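Local structure of Bcl10-interacting CARD protein (Homo sapiens, 4FH0) at residues A[5-18]-A[87-99]. The protein associates with BCL10 through its caspase recruitment domain, the part in this chain, and plays a role in inhibiting the effects of BCL10-induced NF-kappa-B activation. The protein carries 2 engineered substitutions. Numbering follows the deposited sequence.
Engineered in segment 5-18: Met17 (natural residue Phe). With SO4 (sulfate ion), chain C; SO4 (sulfate ion), chain D.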
loop_
_atom_site.group_PDB
_atom_site.type_symbol
_atom_site.label_atom_id
_atom_site.label_comp_id
_atom_site.label_asym_id
_atom_site.label_seq_id
_atom_site.Cartn_x
_atom_site.Cartn_y
_atom_site.Cartn_z
ATOM N N GLN A 5 -14.218 11.403 -4.587
ATOM C CA GLN A 5 -12.762 11.500 -4.515
ATOM C C GLN A 5 -12.101 10.574 -5.534
ATOM O O GLN A 5 -12.586 9.469 -5.762
ATOM C CB GLN A 5 -12.266 11.053 -3.139
ATOM C CG GLN A 5 -12.584 11.965 -1.984
ATOM C CD GLN A 5 -11.994 11.442 -0.687
ATOM O OE1 GLN A 5 -12.538 10.525 -0.069
ATOM N NE2 GLN A 5 -10.862 12.013 -0.277
ATOM N N THR A 6 -10.981 10.984 -6.124
ATOM C CA THR A 6 -10.218 10.044 -6.948
ATOM C C THR A 6 -9.504 9.085 -6.001
ATOM O O THR A 6 -9.375 9.373 -4.821
ATOM C CB THR A 6 -9.173 10.756 -7.819
ATOM O OG1 THR A 6 -8.117 11.261 -6.996
ATOM C CG2 THR A 6 -9.804 11.889 -8.624
ATOM N N TYR A 7 -9.051 7.935 -6.487
ATOM C CA TYR A 7 -8.292 7.052 -5.616
ATOM C C TYR A 7 -7.020 7.697 -5.102
ATOM O O TYR A 7 -6.602 7.381 -4.002
ATOM C CB TYR A 7 -7.942 5.741 -6.303
ATOM C CG TYR A 7 -9.068 4.757 -6.283
ATOM C CD1 TYR A 7 -9.342 4.035 -5.137
ATOM C CD2 TYR A 7 -9.836 4.529 -7.400
ATOM C CE1 TYR A 7 -10.333 3.139 -5.080
ATOM C CE2 TYR A 7 -10.870 3.599 -7.367
ATOM C CZ TYR A 7 -11.107 2.911 -6.184
ATOM O OH TYR A 7 -12.104 1.975 -6.092
ATOM N N CYS A 8 -6.369 8.550 -5.888
ATOM C CA CYS A 8 -5.187 9.322 -5.454
ATOM C C CYS A 8 -5.544 10.218 -4.288
ATOM O O CYS A 8 -4.837 10.317 -3.300
ATOM C CB CYS A 8 -4.640 10.210 -6.576
ATOM S SG CYS A 8 -3.867 9.335 -7.939
ATOM N N ASP A 9 -6.665 10.923 -4.420
ATOM C CA ASP A 9 -7.113 11.778 -3.309
ATOM C C ASP A 9 -7.411 10.954 -2.062
ATOM O O ASP A 9 -7.052 11.342 -0.949
ATOM C CB ASP A 9 -8.383 12.580 -3.643
ATOM C CG ASP A 9 -8.214 13.531 -4.772
ATOM O OD1 ASP A 9 -7.179 14.228 -4.831
ATOM O OD2 ASP A 9 -9.157 13.576 -5.601
ATOM N N ARG A 10 -8.036 9.799 -2.244
ATOM C CA ARG A 10 -8.330 8.940 -1.107
ATOM C C ARG A 10 -7.038 8.519 -0.423
ATOM O O ARG A 10 -6.925 8.555 0.807
ATOM C CB ARG A 10 -9.126 7.706 -1.549
ATOM C CG ARG A 10 -10.543 8.042 -1.963
ATOM C CD ARG A 10 -11.355 6.791 -2.285
ATOM N NE ARG A 10 -11.473 5.946 -1.110
ATOM C CZ ARG A 10 -11.776 4.654 -1.120
ATOM N NH1 ARG A 10 -12.028 4.021 -2.256
ATOM N NH2 ARG A 10 -11.818 4.007 0.025
ATOM N N LEU A 11 -6.048 8.117 -1.209
ATOM C CA LEU A 11 -4.802 7.629 -0.627
ATOM C C LEU A 11 -4.089 8.727 0.153
ATOM O O LEU A 11 -3.553 8.475 1.241
ATOM C CB LEU A 11 -3.880 7.022 -1.685
ATOM C CG LEU A 11 -2.751 6.171 -1.094
ATOM C CD1 LEU A 11 -3.298 5.018 -0.244
ATOM C CD2 LEU A 11 -1.843 5.652 -2.180
ATOM N N VAL A 12 -4.071 9.937 -0.395
ATOM C CA VAL A 12 -3.492 11.060 0.329
ATOM C C VAL A 12 -4.216 11.239 1.649
ATOM O O VAL A 12 -3.581 11.397 2.691
ATOM C CB VAL A 12 -3.555 12.351 -0.515
ATOM C CG1 VAL A 12 -3.329 13.606 0.358
ATOM C CG2 VAL A 12 -2.549 12.274 -1.649
ATOM N N GLN A 13 -5.542 11.200 1.614
ATOM C CA GLN A 13 -6.328 11.367 2.830
ATOM C C GLN A 13 -6.016 10.275 3.856
ATOM O O GLN A 13 -5.843 10.567 5.028
ATOM C CB GLN A 13 -7.835 11.361 2.540
ATOM C CG GLN A 13 -8.669 11.591 3.790
ATOM C CD GLN A 13 -10.178 11.524 3.549
ATOM O OE1 GLN A 13 -10.646 11.435 2.411
ATOM N NE2 GLN A 13 -10.944 11.532 4.638
ATOM N N ASP A 14 -5.921 9.033 3.396
ATOM C CA ASP A 14 -5.762 7.880 4.270
ATOM C C ASP A 14 -4.342 7.609 4.740
ATOM O O ASP A 14 -4.143 6.741 5.585
ATOM C CB ASP A 14 -6.256 6.621 3.544
ATOM C CG ASP A 14 -7.759 6.579 3.376
ATOM O OD1 ASP A 14 -8.470 7.257 4.146
ATOM O OD2 ASP A 14 -8.243 5.834 2.493
ATOM N N THR A 15 -3.356 8.278 4.167
ATOM C CA THR A 15 -1.959 7.940 4.448
ATOM C C THR A 15 -1.551 8.015 5.919
ATOM O O THR A 15 -0.944 7.073 6.439
ATOM C CB THR A 15 -0.984 8.711 3.517
ATOM O OG1 THR A 15 -1.031 8.120 2.217
ATOM C CG2 THR A 15 0.438 8.627 4.019
ATOM N N PRO A 16 -1.886 9.106 6.610
ATOM C CA PRO A 16 -1.514 9.140 8.031
ATOM C C PRO A 16 -2.105 7.987 8.855
ATOM O O PRO A 16 -1.393 7.397 9.670
ATOM C CB PRO A 16 -1.991 10.533 8.481
ATOM C CG PRO A 16 -1.924 11.327 7.256
ATOM C CD PRO A 16 -2.359 10.417 6.146
HETATM N N MSE A 17 -3.349 7.603 8.611
HETATM C CA MSE A 17 -3.912 6.462 9.324
HETATM C C MSE A 17 -3.240 5.148 8.912
HETATM O O MSE A 17 -2.883 4.345 9.763
HETATM C CB MSE A 17 -5.421 6.393 9.122
HETATM C CG MSE A 17 -6.157 7.363 10.028
HETATM SE SE MSE A 17 -8.068 7.025 10.090
HETATM C CE MSE A 17 -8.011 5.260 10.910
ATOM N N LEU A 18 -3.103 4.921 7.613
ATOM C CA LEU A 18 -2.492 3.690 7.082
ATOM C C LEU A 18 -1.102 3.440 7.626
ATOM O O LEU A 18 -0.702 2.292 7.828
ATOM C CB LEU A 18 -2.411 3.748 5.538
ATOM C CG LEU A 18 -3.691 3.455 4.766
ATOM C CD1 LEU A 18 -3.531 3.939 3.338
ATOM C CD2 LEU A 18 -3.953 1.970 4.780
ATOM N N ILE A 87 -8.104 -7.151 0.004
ATOM C CA ILE A 87 -7.802 -8.597 0.023
ATOM C C ILE A 87 -7.045 -9.010 1.289
ATOM O O ILE A 87 -7.396 -10.021 1.919
ATOM C CB ILE A 87 -6.990 -9.032 -1.229
ATOM C CG1 ILE A 87 -7.835 -8.818 -2.481
ATOM C CG2 ILE A 87 -6.517 -10.497 -1.096
ATOM C CD1 ILE A 87 -7.059 -8.954 -3.756
ATOM N N HIS A 88 -6.004 -8.250 1.651
ATOM C CA HIS A 88 -5.081 -8.675 2.703
ATOM C C HIS A 88 -5.207 -7.982 4.059
ATOM O O HIS A 88 -4.567 -8.404 5.022
ATOM C CB HIS A 88 -3.648 -8.557 2.179
ATOM C CG HIS A 88 -3.388 -9.451 1.016
ATOM N ND1 HIS A 88 -3.451 -10.825 1.120
ATOM C CD2 HIS A 88 -3.106 -9.179 -0.278
ATOM C CE1 HIS A 88 -3.198 -11.362 -0.058
ATOM N NE2 HIS A 88 -3.000 -10.386 -0.928
ATOM N N ALA A 89 -5.999 -6.943 4.153
ATOM C CA ALA A 89 -6.216 -6.217 5.393
ATOM C C ALA A 89 -7.624 -5.678 5.491
ATOM O O ALA A 89 -7.821 -4.578 5.691
ATOM C CB ALA A 89 -5.224 -5.062 5.535
ATOM N N GLN A 90 -8.594 -6.546 5.303
ATOM C CA GLN A 90 -9.971 -6.092 5.210
ATOM C C GLN A 90 -10.463 -5.236 6.382
ATOM O O GLN A 90 -11.130 -4.237 6.157
ATOM C CB GLN A 90 -10.910 -7.269 4.938
ATOM C CG GLN A 90 -12.293 -6.819 4.500
ATOM C CD GLN A 90 -13.223 -6.540 5.653
ATOM O OE1 GLN A 90 -13.128 -7.156 6.720
ATOM N NE2 GLN A 90 -14.122 -5.578 5.453
ATOM N N PRO A 91 -10.145 -5.619 7.624
ATOM C CA PRO A 91 -10.610 -4.780 8.729
ATOM C C PRO A 91 -10.125 -3.338 8.614
ATOM O O PRO A 91 -10.882 -2.385 8.798
ATOM C CB PRO A 91 -10.030 -5.485 9.949
ATOM C CG PRO A 91 -9.985 -6.906 9.530
ATOM C CD PRO A 91 -9.554 -6.875 8.106
ATOM N N LEU A 92 -8.862 -3.163 8.287
ATOM C CA LEU A 92 -8.322 -1.818 8.123
ATOM C C LEU A 92 -8.980 -1.098 6.939
ATOM O O LEU A 92 -9.375 0.070 7.030
ATOM C CB LEU A 92 -6.794 -1.847 7.999
ATOM C CG LEU A 92 -6.182 -0.469 7.779
ATOM C CD1 LEU A 92 -6.504 0.498 8.904
ATOM C CD2 LEU A 92 -4.672 -0.634 7.631
ATOM N N HIS A 93 -9.098 -1.819 5.834
ATOM C CA HIS A 93 -9.720 -1.304 4.623
ATOM C C HIS A 93 -11.092 -0.731 4.926
ATOM O O HIS A 93 -11.434 0.357 4.475
ATOM C CB HIS A 93 -9.802 -2.423 3.592
ATOM C CG HIS A 93 -10.425 -2.017 2.293
ATOM N ND1 HIS A 93 -11.785 -2.063 2.069
ATOM C CD2 HIS A 93 -9.862 -1.594 1.135
ATOM C CE1 HIS A 93 -12.034 -1.665 0.831
ATOM N NE2 HIS A 93 -10.882 -1.397 0.236
ATOM N N SER A 94 -11.869 -1.445 5.729
ATOM C CA SER A 94 -13.221 -1.019 6.030
ATOM C C SER A 94 -13.262 0.229 6.929
ATOM O O SER A 94 -14.228 0.970 6.916
ATOM C CB SER A 94 -14.013 -2.170 6.659
ATOM O OG SER A 94 -13.535 -2.487 7.949
ATOM N N ARG A 95 -12.201 0.491 7.673
ATOM C CA ARG A 95 -12.183 1.574 8.658
ATOM C C ARG A 95 -11.570 2.872 8.130
ATOM O O ARG A 95 -11.566 3.878 8.815
ATOM C CB ARG A 95 -11.373 1.142 9.882
ATOM C CG ARG A 95 -11.978 0.035 10.715
ATOM C CD ARG A 95 -10.980 -0.439 11.758
ATOM N NE ARG A 95 -10.758 0.574 12.789
ATOM C CZ ARG A 95 -9.580 0.842 13.351
ATOM N NH1 ARG A 95 -8.484 0.184 12.986
ATOM N NH2 ARG A 95 -9.497 1.786 14.277
ATOM N N LEU A 96 -11.030 2.867 6.922
ATOM C CA LEU A 96 -10.344 4.069 6.439
ATOM C C LEU A 96 -11.259 5.276 6.303
ATOM O O LEU A 96 -12.397 5.138 5.910
ATOM C CB LEU A 96 -9.701 3.789 5.103
ATOM C CG LEU A 96 -8.554 2.800 5.160
ATOM C CD1 LEU A 96 -8.017 2.635 3.765
ATOM C CD2 LEU A 96 -7.488 3.279 6.140
ATOM N N PRO A 97 -10.736 6.479 6.592
ATOM C CA PRO A 97 -11.634 7.631 6.639
ATOM C C PRO A 97 -12.156 8.074 5.262
ATOM O O PRO A 97 -13.195 8.724 5.199
ATOM C CB PRO A 97 -10.773 8.721 7.289
ATOM C CG PRO A 97 -9.399 8.363 6.984
ATOM C CD PRO A 97 -9.354 6.848 6.928
ATOM N N SER A 98 -11.459 7.723 4.184
ATOM C CA SER A 98 -11.853 8.175 2.855
ATOM C C SER A 98 -13.067 7.380 2.386
ATOM O O SER A 98 -13.656 7.703 1.363
ATOM C CB SER A 98 -10.705 8.010 1.856
ATOM O OG SER A 98 -10.507 6.641 1.580
ATOM N N ARG A 99 -13.380 6.328 3.147
ATOM C CA ARG A 99 -14.557 5.476 2.986
ATOM C C ARG A 99 -15.802 6.296 3.295
ATOM O O ARG A 99 -16.774 6.277 2.544
ATOM C CB ARG A 99 -14.396 4.293 3.969
ATOM C CG ARG A 99 -15.523 3.279 4.118
ATOM C CD ARG A 99 -15.318 2.010 3.280
ATOM N NE ARG A 99 -13.924 1.591 3.122
ATOM C CZ ARG A 99 -13.373 1.325 1.946
ATOM N NH1 ARG A 99 -14.100 1.408 0.831
ATOM N NH2 ARG A 99 -12.102 0.981 1.873
HETATM S S SO4 C . -12.304 0.332 -2.212
HETATM O O1 SO4 C . -11.720 1.113 -1.116
HETATM O O2 SO4 C . -12.606 1.219 -3.331
HETATM O O3 SO4 C . -11.410 -0.748 -2.610
HETATM O O4 SO4 C . -13.560 -0.285 -1.744
HETATM S S SO4 D . -6.324 1.215 15.998
HETATM O O1 SO4 D . -7.017 2.481 15.812
HETATM O O2 SO4 D . -5.888 0.671 14.694
HETATM O O3 SO4 D . -5.101 1.495 16.753
HETATM O O4 SO4 D . -7.138 0.249 16.724
#
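Helix 7-18 and the C-terminal tail meet most closely at Arg10 and Ser98, whose CA atoms lie 5.4 Å apart; the tail, leaving helix 90-95, folds into a type I beta turn, Leu96 to Arg99, against the helix. Ser98 is held at two points by the Asp14 carboxylate: its backbone N donates to the syn lone pair of Asp14 OD1 (3.0 Å), and its OG donates to Asp14 OD2 (2.6 Å), 27° out of the carboxylate plane. With chi1 at 71°, OG lies between the backbone N and carbonyl carbon of Ser98 and also accepts a bond from Arg10 NE (2.9 Å), almost within the guanidinium plane. A bend at chi3 (62°) turns the end of Arg10 toward a sulfate, probably from the crystallisation liquor, which NH1 and NH2 bind together with Tyr7 OH, His93 NE2 and the Arg99 guanidinium. The Arg99 group presents one face to Arg10 NH2; both groups turn an edge to the sulfate, whose negative charge probably offsets their close approach. Replacing Arg10 with an alanine is likely to leave Ser98 OG with its Asp14 bond but no guanidinium partner, and the sulfate more loosely held. Farther along, in the conformer described, the selenium of Met17, an engineered residue, comes to Pro97 CD, while Leu18 CD2 packs on Leu92 CD2 (3.9 Å) and the Leu18 side chain crosses that of Leu96 at about a right angle. Within this all-helical CARD, helix 75-88 backs the contact: its Tyr82 hydrogen-bonds Asp14 OD2 and makes a cation-pi contact with Arg10, and Leu85 touches Leu96.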